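Local coordinates for protein putative phosphatase (Bacteroides thetaiotaomicron, PDB 3KYA) that is of unproven function but is probably a phosphatase, carries an IPT/TIG domain and binds zinc ions, at residues T185-S190 with A210-G215; P221-I226 with K247-A252. All blocks are in the same frame, centred on the assembly; numbering follows the deposited sequence.

How the contacts relate
Both contacts are buried and belong to one four-stranded blade of what looks like a six-bladed beta-propeller, their centres about 7 Å apart. Contact 1 joins the first two strands, 188-193 and 206-211, near one end; contact 2 sets the third strand, 220-227, against the loop that leaves the fourth strand for the next blade. Their chemistry differs accordingly: contact 1 has backbone hydrogen bonds and a cluster of charges, whereas contact 2 combines small apolar touches with water bridges. Strand pairing through Ile211 N and Ser222 O connects the two, and Tyr213 O probably accepts a hydrogen bond from Gln248 N. One ethanediol touches both.

Contact 1 (T185-S190 with A210-G215); sequences TNRIRS and AIDYDG. With EDO (1,2-ethanediol), chain B.
Stacked over one face of the Arg187 guanidinium lies the carboxylate of Asp212, the two planes 20° apart. Asp212 OD2 is 3.4 Å from Arg187 NH2 but well out of the guanidinium plane, so charge alone makes this salt bridge. At the edge of the same group an ethanediol, probably from the crystallisation liquor, accepts from Arg187 NH2 through O1 at 3.1 Å, and its O2 donates to Asp212 OD1, while Arg187 NE is held by a salt bridge to Asp159. Arg189 meets the carboxylate differently: its CG lies 3.6 Å from Asp212 CB, and bends at chi2 (-59°) and chi3 (-50°) fold the chain so that NH1 reaches the anti lone pair of Asp212 OD2 at 2.9 Å. Beneath this charge cluster the first two strands of what appears to be a propeller blade pair antiparallel, with a classic beta bulge where Arg189 and Ser190 both face Ala210. Arg189 N donates to Ala210 O (2.8 Å), and Arg187 O takes Asp212 N. A leucine in place of Arg189 would probably cost Asp212 OD2 its hydrogen-bonded arginine, leaving Arg187 as its stacked charge, and deprive Glu312, which also pairs with NH1, of a counter-charge. Ile188 CD1 packs 3.6 Å from Ile211 CG2.

Contact 2 (P221-I226 with K247-A252); sequences PSVYII and KQCNGA. With EDO (1,2-ethanediol), chain B.
Ser222 and Cys249 meet flank to flank, their CB atoms 3.7 Å apart, and their first torsions send the polar ends off in different directions. In Ser222 the hydroxyl sits beside its own backbone N (chi1 -64°), reaching the Tyr246 backbone N and a water. In Cys249 the sulfur is anti to the backbone N (chi1 -175°), which turns SG back to Gly251, whose N donates to it at 3.6 Å with an N-H...S angle of 152°. Val223 brings only its CG2 branch across: the methyl rests 4.2 Å from Ala252 CB and 4.4 Å from Cys249 SG, loose apolar touches that Phe263 of strand 261-265 backs up. Water does the rest of the joining. One molecule takes the proton of Ser222 OG (2.9 Å) and donates to Lys247 O; another accepts from Cys249 N at 3.0 Å and lies within bonding distance of Pro221 O. Further along the loop, Asn250 ND2 donates to ethanediol O2. Ser222 and Val223 both face Ala244 in a classic beta bulge, and the loop 247-252 carries the chain from strand 240-246 to strand 252-254, apparently from the outermost strand of one blade to the innermost of the next, as in the blade-to-blade connection of a beta-propeller.

Contact 1 (T185-S190 with A210-G215)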
ATOM      1  N   THR A 185       0.408 -25.895 -37.230  1.00 18.40           N
ATOM      2  CA  THR A 185      -0.268 -26.194 -35.989  1.00 17.86           C
ATOM      3  C   THR A 185      -1.283 -25.109 -35.665  1.00 17.41           C
ATOM      4  O   THR A 185      -1.246 -24.016 -36.247  1.00 17.71           O
ATOM      5  CB  THR A 185       0.744 -26.257 -34.818  1.00 17.72           C
ATOM      6  OG1 THR A 185       0.049 -26.544 -33.600  1.00 17.21           O
ATOM      7  CG2 THR A 185       1.473 -24.940 -34.668  1.00 18.26           C
ATOM      8  N   ASN A 186      -2.192 -25.431 -34.748  1.00 16.94           N
ATOM      9  CA  ASN A 186      -3.177 -24.461 -34.269  1.00 16.43           C
ATOM     10  C   ASN A 186      -2.760 -23.867 -32.908  1.00 16.45           C
ATOM     11  O   ASN A 186      -3.519 -23.109 -32.288  1.00 14.96           O
ATOM     12  CB  ASN A 186      -4.599 -25.059 -34.249  1.00 16.55           C
ATOM     13  CG  ASN A 186      -4.760 -26.237 -33.295  1.00 17.76           C
ATOM     14  OD1 ASN A 186      -3.924 -26.496 -32.439  1.00 18.30           O
ATOM     15  ND2 ASN A 186      -5.868 -26.945 -33.440  1.00 21.76           N
ATOM     16  N   ARG A 187      -1.547 -24.204 -32.461  1.00 16.28           N
ATOM     17  CA  ARG A 187      -1.011 -23.697 -31.198  1.00 16.23           C
ATOM     18  C   ARG A 187      -0.271 -22.377 -31.440  1.00 15.78           C
ATOM     19  O   ARG A 187       0.957 -22.350 -31.519  1.00 16.51           O
ATOM     20  CB  ARG A 187      -0.074 -24.724 -30.554  1.00 16.67           C
ATOM     21  CG  ARG A 187      -0.715 -26.082 -30.264  1.00 16.97           C
ATOM     22  CD  ARG A 187       0.093 -26.833 -29.226  1.00 16.93           C
ATOM     23  NE  ARG A 187       0.034 -26.113 -27.956  1.00 16.04           N
ATOM     24  CZ  ARG A 187       0.839 -26.315 -26.917  1.00 16.67           C
ATOM     25  NH1 ARG A 187       1.788 -27.228 -26.966  1.00 17.82           N
ATOM     26  NH2 ARG A 187       0.693 -25.589 -25.825  1.00 17.06           N
ATOM     27  N   ILE A 188      -1.027 -21.287 -31.552  1.00 14.71           N
ATOM     28  CA  ILE A 188      -0.474 -19.948 -31.794  1.00 14.18           C
ATOM     29  C   ILE A 188      -0.274 -19.296 -30.422  1.00 14.24           C
ATOM     30  O   ILE A 188      -1.199 -19.252 -29.612  1.00 14.67           O
ATOM     31  CB  ILE A 188      -1.399 -19.108 -32.709  1.00 14.11           C
ATOM     32  CG1 ILE A 188      -1.904 -19.935 -33.901  1.00 15.37           C
ATOM     33  CG2 ILE A 188      -0.692 -17.808 -33.164  1.00 13.48           C
ATOM     34  CD1 ILE A 188      -0.814 -20.565 -34.802  1.00 13.25           C
ATOM     35  N   ARG A 189       0.936 -18.803 -30.156  1.00 13.92           N
ATOM     36  CA  ARG A 189       1.311 -18.335 -28.818  1.00 13.84           C
ATOM     37  C   ARG A 189       1.474 -16.825 -28.582  1.00 13.71           C
ATOM     38  O   ARG A 189       1.265 -16.358 -27.460  1.00 14.29           O
ATOM     39  CB  ARG A 189       2.620 -19.030 -28.421  1.00 13.54           C
ATOM     40  CG  ARG A 189       2.561 -20.578 -28.383  1.00 14.12           C
ATOM     41  CD  ARG A 189       1.508 -21.127 -27.409  1.00 14.63           C
ATOM     42  NE  ARG A 189       1.603 -20.534 -26.071  1.00 13.01           N
ATOM     43  CZ  ARG A 189       2.074 -21.120 -24.963  1.00 14.11           C
ATOM     44  NH1 ARG A 189       2.518 -22.371 -24.960  1.00 14.61           N
ATOM     45  NH2 ARG A 189       2.072 -20.443 -23.816  1.00 12.73           N
ATOM     46  N   SER A 190       1.849 -16.057 -29.601  1.00 13.84           N
ATOM     47  CA  SER A 190       2.048 -14.620 -29.396  1.00 13.58           C
ATOM     48  C   SER A 190       2.101 -13.830 -30.678  1.00 13.54           C
ATOM     49  O   SER A 190       2.406 -14.359 -31.754  1.00 12.93           O
ATOM     50  CB  SER A 190       3.338 -14.324 -28.607  1.00 14.00           C
ATOM     51  OG  SER A 190       4.509 -14.649 -29.339  1.00 14.39           O
ATOM     52  N   ALA A 210       4.585 -16.202 -32.951  1.00 15.22           N
ATOM     53  CA  ALA A 210       5.212 -17.384 -32.352  1.00 15.24           C
ATOM     54  C   ALA A 210       4.217 -18.548 -32.255  1.00 15.51           C
ATOM     55  O   ALA A 210       3.045 -18.348 -31.906  1.00 15.41           O
ATOM     56  CB  ALA A 210       5.799 -17.040 -30.935  1.00 14.72           C
ATOM     57  N   ILE A 211       4.681 -19.763 -32.566  1.00 15.32           N
ATOM     58  CA  ILE A 211       3.843 -20.955 -32.508  1.00 15.83           C
ATOM     59  C   ILE A 211       4.561 -22.048 -31.694  1.00 15.75           C
ATOM     60  O   ILE A 211       5.778 -22.023 -31.591  1.00 15.73           O
ATOM     61  CB  ILE A 211       3.465 -21.488 -33.914  1.00 16.19           C
ATOM     62  CG1 ILE A 211       4.696 -22.059 -34.645  1.00 17.41           C
ATOM     63  CG2 ILE A 211       2.785 -20.382 -34.730  1.00 16.72           C
ATOM     64  CD1 ILE A 211       4.352 -22.798 -35.908  1.00 22.31           C
ATOM     65  N   ASP A 212       3.792 -22.992 -31.158  1.00 15.82           N
ATOM     66  CA  ASP A 212       4.288 -24.056 -30.241  1.00 15.95           C
ATOM     67  C   ASP A 212       4.198 -25.399 -30.960  1.00 16.03           C
ATOM     68  O   ASP A 212       3.128 -26.011 -31.026  1.00 16.73           O
ATOM     69  CB  ASP A 212       3.440 -24.047 -28.964  1.00 15.92           C
ATOM     70  CG  ASP A 212       4.124 -24.717 -27.772  1.00 16.99           C
ATOM     71  OD1 ASP A 212       4.966 -25.619 -27.972  1.00 14.67           O
ATOM     72  OD2 ASP A 212       3.800 -24.319 -26.620  1.00 17.94           O
ATOM     73  N   TYR A 213       5.324 -25.867 -31.488  1.00 16.12           N
ATOM     74  CA  TYR A 213       5.324 -27.043 -32.347  1.00 16.12           C
ATOM     75  C   TYR A 213       6.606 -27.859 -32.209  1.00 16.19           C
ATOM     76  O   TYR A 213       7.670 -27.308 -31.933  1.00 15.33           O
ATOM     77  CB  TYR A 213       5.138 -26.542 -33.794  1.00 16.68           C
ATOM     78  CG  TYR A 213       5.126 -27.589 -34.891  1.00 16.60           C
ATOM     79  CD1 TYR A 213       4.082 -28.498 -35.004  1.00 16.86           C
ATOM     80  CD2 TYR A 213       6.126 -27.614 -35.864  1.00 17.32           C
ATOM     81  CE1 TYR A 213       4.058 -29.444 -36.024  1.00 16.51           C
ATOM     82  CE2 TYR A 213       6.115 -28.558 -36.881  1.00 16.66           C
ATOM     83  CZ  TYR A 213       5.079 -29.468 -36.958  1.00 16.85           C
ATOM     84  OH  TYR A 213       5.071 -30.403 -37.972  1.00 18.83           O
ATOM     85  N   ASP A 214       6.483 -29.176 -32.373  1.00 16.81           N
ATOM     86  CA  ASP A 214       7.630 -30.102 -32.306  1.00 17.69           C
ATOM     87  C   ASP A 214       7.478 -31.303 -33.265  1.00 17.85           C
ATOM     88  O   ASP A 214       8.080 -32.358 -33.046  1.00 17.47           O
ATOM     89  CB  ASP A 214       7.840 -30.596 -30.866  1.00 18.24           C
ATOM     90  CG  ASP A 214       6.703 -31.467 -30.370  1.00 20.17           C
ATOM     91  OD1 ASP A 214       5.799 -31.796 -31.171  1.00 22.21           O
ATOM     92  OD2 ASP A 214       6.718 -31.834 -29.179  1.00 23.23           O
ATOM     93  N   GLY A 215       6.683 -31.132 -34.323  1.00 17.89           N
ATOM     94  CA  GLY A 215       6.421 -32.203 -35.293  1.00 18.51           C
ATOM     95  C   GLY A 215       7.593 -32.585 -36.183  1.00 19.00           C
ATOM     96  O   GLY A 215       7.540 -33.607 -36.883  1.00 19.14           O
TER
HETATM   97  C1  EDO B   1       4.589 -26.451 -23.908  1.00 34.88           C
HETATM   98  O1  EDO B   1       3.487 -25.842 -24.604  1.00 35.84           O
HETATM   99  C2  EDO B   1       5.574 -27.051 -24.906  1.00 32.13           C
HETATM  100  O2  EDO B   1       6.376 -26.032 -25.510  1.00 33.10           O
HETATM  101  O   HOH W   1       1.906 -28.099 -32.055  1.00 26.99           O

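Contact 2 (P221-I226 with K247-A252)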
ATOM      1  N   PRO A 221       9.337 -25.357 -36.825  1.00 16.24           N
ATOM      2  CA  PRO A 221       9.041 -23.920 -36.820  1.00 15.90           C
ATOM      3  C   PRO A 221       8.694 -23.334 -35.446  1.00 15.87           C
ATOM      4  O   PRO A 221       8.030 -23.983 -34.629  1.00 16.04           O
ATOM      5  CB  PRO A 221       7.839 -23.830 -37.754  1.00 16.14           C
ATOM      6  CG  PRO A 221       8.161 -24.859 -38.795  1.00 15.89           C
ATOM      7  CD  PRO A 221       8.818 -25.997 -38.049  1.00 16.64           C
ATOM      8  N   SER A 222       9.196 -22.126 -35.207  1.00 15.84           N
ATOM      9  CA  SER A 222       8.969 -21.386 -33.976  1.00 15.98           C
ATOM     10  C   SER A 222       8.346 -20.020 -34.208  1.00 15.73           C
ATOM     11  O   SER A 222       7.408 -19.656 -33.501  1.00 15.49           O
ATOM     12  CB  SER A 222      10.285 -21.189 -33.232  1.00 16.23           C
ATOM     13  OG  SER A 222      10.813 -22.435 -32.834  1.00 17.83           O
ATOM     14  N   VAL A 223       8.884 -19.259 -35.163  1.00 15.19           N
ATOM     15  CA  VAL A 223       8.417 -17.891 -35.424  1.00 14.74           C
ATOM     16  C   VAL A 223       8.256 -17.573 -36.923  1.00 14.80           C
ATOM     17  O   VAL A 223       9.144 -17.848 -37.741  1.00 14.07           O
ATOM     18  CB  VAL A 223       9.390 -16.832 -34.828  1.00 14.98           C
ATOM     19  CG1 VAL A 223       8.778 -15.420 -34.904  1.00 14.53           C
ATOM     20  CG2 VAL A 223       9.814 -17.188 -33.371  1.00 15.41           C
ATOM     21  N   TYR A 224       7.114 -16.971 -37.256  1.00 14.68           N
ATOM     22  CA  TYR A 224       6.824 -16.517 -38.609  1.00 14.85           C
ATOM     23  C   TYR A 224       6.719 -14.998 -38.629  1.00 15.18           C
ATOM     24  O   TYR A 224       6.469 -14.356 -37.592  1.00 14.86           O
ATOM     25  CB  TYR A 224       5.511 -17.125 -39.125  1.00 15.12           C
ATOM     26  CG  TYR A 224       5.563 -18.612 -39.396  1.00 16.67           C
ATOM     27  CD1 TYR A 224       5.391 -19.538 -38.371  1.00 17.44           C
ATOM     28  CD2 TYR A 224       5.779 -19.100 -40.682  1.00 17.87           C
ATOM     29  CE1 TYR A 224       5.438 -20.908 -38.622  1.00 18.62           C
ATOM     30  CE2 TYR A 224       5.836 -20.477 -40.930  1.00 18.81           C
ATOM     31  CZ  TYR A 224       5.660 -21.367 -39.893  1.00 19.51           C
ATOM     32  OH  TYR A 224       5.716 -22.729 -40.128  1.00 21.73           O
ATOM     33  N   ILE A 225       6.881 -14.433 -39.824  1.00 15.19           N
ATOM     34  CA  ILE A 225       6.763 -12.995 -40.043  1.00 15.36           C
ATOM     35  C   ILE A 225       5.759 -12.758 -41.176  1.00 15.34           C
ATOM     36  O   ILE A 225       5.867 -13.368 -42.249  1.00 15.57           O
ATOM     37  CB  ILE A 225       8.152 -12.356 -40.291  1.00 16.19           C
ATOM     38  CG1 ILE A 225       8.080 -10.840 -40.132  1.00 17.37           C
ATOM     39  CG2 ILE A 225       8.747 -12.764 -41.682  1.00 15.44           C
ATOM     40  CD1 ILE A 225       9.441 -10.157 -40.002  1.00 20.37           C
ATOM     41  N   ILE A 226       4.780 -11.882 -40.925  1.00 14.48           N
ATOM     42  CA  ILE A 226       3.685 -11.587 -41.867  1.00 14.17           C
ATOM     43  C   ILE A 226       3.714 -10.118 -42.281  1.00 14.07           C
ATOM     44  O   ILE A 226       3.616  -9.233 -41.444  1.00 13.96           O
ATOM     45  CB  ILE A 226       2.308 -11.887 -41.243  1.00 13.93           C
ATOM     46  CG1 ILE A 226       2.255 -13.321 -40.715  1.00 14.27           C
ATOM     47  CG2 ILE A 226       1.179 -11.637 -42.264  1.00 13.23           C
ATOM     48  CD1 ILE A 226       0.968 -13.686 -39.995  1.00 13.17           C
ATOM     49  N   LYS A 247      12.058 -25.495 -31.779  1.00 15.39           N
ATOM     50  CA  LYS A 247      10.927 -26.301 -31.319  1.00 15.69           C
ATOM     51  C   LYS A 247      10.358 -25.731 -30.031  1.00 15.42           C
ATOM     52  O   LYS A 247      11.048 -25.019 -29.300  1.00 15.71           O
ATOM     53  CB  LYS A 247      11.283 -27.775 -31.063  1.00 16.22           C
ATOM     54  CG  LYS A 247      12.315 -28.013 -29.975  1.00 16.86           C
ATOM     55  CD  LYS A 247      12.548 -29.511 -29.753  1.00 18.97           C
ATOM     56  CE  LYS A 247      13.660 -29.741 -28.776  1.00 20.56           C
ATOM     57  NZ  LYS A 247      13.913 -31.191 -28.513  1.00 20.31           N
ATOM     58  N   GLN A 248       9.103 -26.061 -29.762  1.00 15.08           N
ATOM     59  CA  GLN A 248       8.455 -25.730 -28.493  1.00 15.01           C
ATOM     60  C   GLN A 248       8.572 -24.271 -28.047  1.00 14.78           C
ATOM     61  O   GLN A 248       8.847 -23.976 -26.873  1.00 14.47           O
ATOM     62  CB  GLN A 248       9.031 -26.658 -27.412  1.00 14.93           C
ATOM     63  CG  GLN A 248       8.820 -28.124 -27.723  1.00 16.28           C
ATOM     64  CD  GLN A 248       9.416 -29.027 -26.674  1.00 16.01           C
ATOM     65  OE1 GLN A 248      10.607 -28.963 -26.389  1.00 18.39           O
ATOM     66  NE2 GLN A 248       8.591 -29.871 -26.095  1.00 17.39           N
ATOM     67  N   CYS A 249       8.365 -23.354 -28.984  1.00 14.78           N
ATOM     68  CA  CYS A 249       8.395 -21.927 -28.660  1.00 14.85           C
ATOM     69  C   CYS A 249       7.092 -21.537 -27.953  1.00 14.79           C
ATOM     70  O   CYS A 249       6.014 -22.010 -28.325  1.00 14.92           O
ATOM     71  CB  CYS A 249       8.585 -21.109 -29.927  1.00 14.92           C
ATOM     72  SG  CYS A 249       8.793 -19.356 -29.647  1.00 15.50           S
ATOM     73  N   ASN A 250       7.184 -20.684 -26.932  1.00 15.07           N
ATOM     74  CA  ASN A 250       6.006 -20.232 -26.186  1.00 14.76           C
ATOM     75  C   ASN A 250       5.740 -18.730 -26.386  1.00 14.71           C
ATOM     76  O   ASN A 250       4.783 -18.199 -25.834  1.00 15.26           O
ATOM     77  CB  ASN A 250       6.156 -20.505 -24.686  1.00 14.72           C
ATOM     78  CG  ASN A 250       6.642 -21.924 -24.378  1.00 15.70           C
ATOM     79  OD1 ASN A 250       7.583 -22.095 -23.599  1.00 16.36           O
ATOM     80  ND2 ASN A 250       6.035 -22.934 -25.015  1.00 13.26           N
ATOM     81  N   GLY A 251       6.600 -18.043 -27.129  1.00 14.65           N
ATOM     82  CA  GLY A 251       6.421 -16.613 -27.367  1.00 14.61           C
ATOM     83  C   GLY A 251       7.649 -15.941 -27.948  1.00 14.51           C
ATOM     84  O   GLY A 251       8.770 -16.460 -27.825  1.00 13.89           O
ATOM     85  N   ALA A 252       7.418 -14.792 -28.589  1.00 14.59           N
ATOM     86  CA  ALA A 252       8.471 -13.969 -29.179  1.00 14.79           C
ATOM     87  C   ALA A 252       8.152 -12.498 -28.902  1.00 15.25           C
ATOM     88  O   ALA A 252       7.008 -12.070 -29.068  1.00 15.30           O
ATOM     89  CB  ALA A 252       8.601 -14.239 -30.677  1.00 14.25           C
TER
HETATM   90  C1  EDO B   1       4.589 -26.451 -23.908  1.00 34.88           C
HETATM   91  O1  EDO B   1       3.487 -25.842 -24.604  1.00 35.84           O
HETATM   92  C2  EDO B   1       5.574 -27.051 -24.906  1.00 32.13           C
HETATM   93  O2  EDO B   1       6.376 -26.032 -25.510  1.00 33.10           O
HETATM   94  O   HOH W   2       7.685 -23.931 -31.841  1.00 12.90           O
HETATM   95  O   HOH W   3      11.861 -22.370 -30.153  1.00 15.47           O